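Local coordinates for fatty acid-binding protein TM_1468 (Thermotoga maritima, PDB 1MGP) that binds long-chain fatty acids such as palmitate and may take part in lipid transport or fatty acid metabolism, at residues L255-V260 and Y279-E284. Numbering follows the deposited sequence.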
# COMPACT_ATOMS: atom_id res chain seq x y z
N LEU A 255 6.28 -12.56 12.07
CA LEU A 255 5.75 -11.58 11.14
C LEU A 255 4.44 -11.97 10.46
O LEU A 255 4.00 -13.11 10.51
CB LEU A 255 6.76 -11.32 10.01
CG LEU A 255 8.25 -11.11 10.26
CD1 LEU A 255 9.00 -11.21 8.92
CD2 LEU A 255 8.50 -9.77 10.90
N ARG A 256 3.85 -10.97 9.81
CA ARG A 256 2.64 -11.12 9.01
C ARG A 256 3.08 -10.36 7.77
O ARG A 256 3.65 -9.27 7.86
CB ARG A 256 1.45 -10.43 9.67
CG ARG A 256 1.03 -11.09 10.96
CD ARG A 256 0.08 -10.19 11.71
NE ARG A 256 -1.30 -10.64 11.59
CZ ARG A 256 -2.35 -9.94 11.98
NH1 ARG A 256 -2.19 -8.73 12.51
NH2 ARG A 256 -3.56 -10.45 11.84
N VAL A 257 2.84 -10.93 6.60
CA VAL A 257 3.30 -10.27 5.40
C VAL A 257 2.31 -10.20 4.25
O VAL A 257 1.41 -11.03 4.12
CB VAL A 257 4.58 -10.93 4.85
CG1 VAL A 257 5.63 -11.05 5.95
CG2 VAL A 257 4.26 -12.31 4.30
N ILE A 258 2.50 -9.19 3.42
CA ILE A 258 1.71 -9.01 2.22
C ILE A 258 2.75 -8.85 1.12
O ILE A 258 3.44 -7.83 1.07
CB ILE A 258 0.82 -7.74 2.25
CG1 ILE A 258 -0.32 -7.92 3.26
CG2 ILE A 258 0.25 -7.48 0.85
CD1 ILE A 258 -1.24 -6.73 3.34
N GLY A 259 2.90 -9.86 0.28
CA GLY A 259 3.85 -9.76 -0.81
C GLY A 259 3.17 -9.03 -1.94
O GLY A 259 2.01 -9.32 -2.26
N VAL A 260 3.85 -8.07 -2.55
CA VAL A 260 3.26 -7.34 -3.66
C VAL A 260 4.13 -7.46 -4.89
O VAL A 260 5.34 -7.71 -4.80
CB VAL A 260 3.05 -5.83 -3.30
CG1 VAL A 260 2.05 -5.71 -2.15
CG2 VAL A 260 4.37 -5.18 -2.91
N TYR A 279 12.50 -16.36 9.08
CA TYR A 279 11.54 -15.73 9.96
C TYR A 279 10.31 -16.60 10.17
O TYR A 279 10.03 -17.48 9.36
CB TYR A 279 11.07 -14.38 9.40
CG TYR A 279 12.11 -13.29 9.43
CD1 TYR A 279 13.00 -13.13 8.37
CD2 TYR A 279 12.22 -12.44 10.53
CE1 TYR A 279 13.98 -12.14 8.40
CE2 TYR A 279 13.19 -11.45 10.57
CZ TYR A 279 14.07 -11.31 9.50
OH TYR A 279 15.02 -10.32 9.54
N GLU A 280 9.59 -16.34 11.26
CA GLU A 280 8.37 -17.07 11.56
C GLU A 280 7.18 -16.28 11.02
O GLU A 280 6.65 -15.41 11.70
CB GLU A 280 8.23 -17.26 13.08
CG GLU A 280 6.85 -17.73 13.52
CD GLU A 280 6.83 -18.21 14.96
OE1 GLU A 280 7.34 -17.49 15.85
OE2 GLU A 280 6.29 -19.31 15.21
N VAL A 281 6.79 -16.58 9.79
CA VAL A 281 5.67 -15.91 9.14
C VAL A 281 4.36 -16.58 9.53
O VAL A 281 4.01 -17.62 9.00
CB VAL A 281 5.82 -15.95 7.60
CG1 VAL A 281 4.70 -15.16 6.93
CG2 VAL A 281 7.18 -15.41 7.20
N VAL A 282 3.63 -15.97 10.47
CA VAL A 282 2.36 -16.54 10.92
C VAL A 282 1.21 -16.28 9.95
O VAL A 282 0.14 -16.87 10.08
CB VAL A 282 1.98 -16.01 12.31
CG1 VAL A 282 3.11 -16.28 13.29
CG2 VAL A 282 1.66 -14.53 12.25
N ASP A 283 1.43 -15.40 8.98
CA ASP A 283 0.41 -15.11 7.99
C ASP A 283 1.00 -14.38 6.80
O ASP A 283 1.81 -13.47 6.95
CB ASP A 283 -0.74 -14.28 8.56
CG ASP A 283 -1.92 -14.18 7.60
OD1 ASP A 283 -2.50 -15.24 7.26
OD2 ASP A 283 -2.25 -13.06 7.16
N GLU A 284 0.58 -14.79 5.61
CA GLU A 284 1.07 -14.18 4.39
C GLU A 284 0.01 -14.27 3.31
O GLU A 284 -0.81 -15.19 3.30
CB GLU A 284 2.34 -14.89 3.93
CG GLU A 284 2.17 -16.39 3.74
CD GLU A 284 3.47 -17.10 3.42
OE1 GLU A 284 4.01 -16.88 2.31
OE2 GLU A 284 3.96 -17.87 4.27
O HOH W 1 -0.55 -11.20 6.14
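L255 meets Y279 at one end of the contact: its CD1 rests 3.8 Å from ring atom CG of Y279 and equally close to CD2, approaching the ring at a slant. L255 CG swings beside its own backbone N (chi1 -45°), which carries the branch over to the tyrosine. L245 on helix 234-246 touches both side chains, and the tyrosine hydroxyl bonds to the carbonyl of T249. Further along the same face comes V257, whose CG2 meets V281 CG1 at 3.9 Å, while L272 and L275 of helix 265-275 cover it. The same methyl lies 3.2 Å from CB of E284, unusually short for two saturated carbons and perhaps partly a matter of modelling.

Three bonds stitch the backbone. L255 N donates to E280 O at 2.9 Å, and V257 N to D283 O, both fairly straight. V282 N reaches L255 O with a bent N-H...O angle of 141°. The bend fits the corner the chain turns at V282, which breaks the edge strand here; beyond it, pairing carries on through I285.

The other face is looser and wetter. R256 lays its CG against V282 CG2, but its guanidinium goes to E159 and E307, and D283 pairs with R155. A water lies within bonding reach of both V257 O (2.8 Å) and D283 OD2 (2.7 Å) and can bridge the strands.

This is the close of the beta-alpha-beta crossover from strand 254-261 through helix 265-275 to strand 280-288, at the sheet's edge. Apolar groups of L255, V257 and Y279 pack against the helices on one face, while main-chain bonds hold the edge strand; on the wetter face R256 and D283 do not pair with each other, and their separate salt bridges tie it to neighbouring elements.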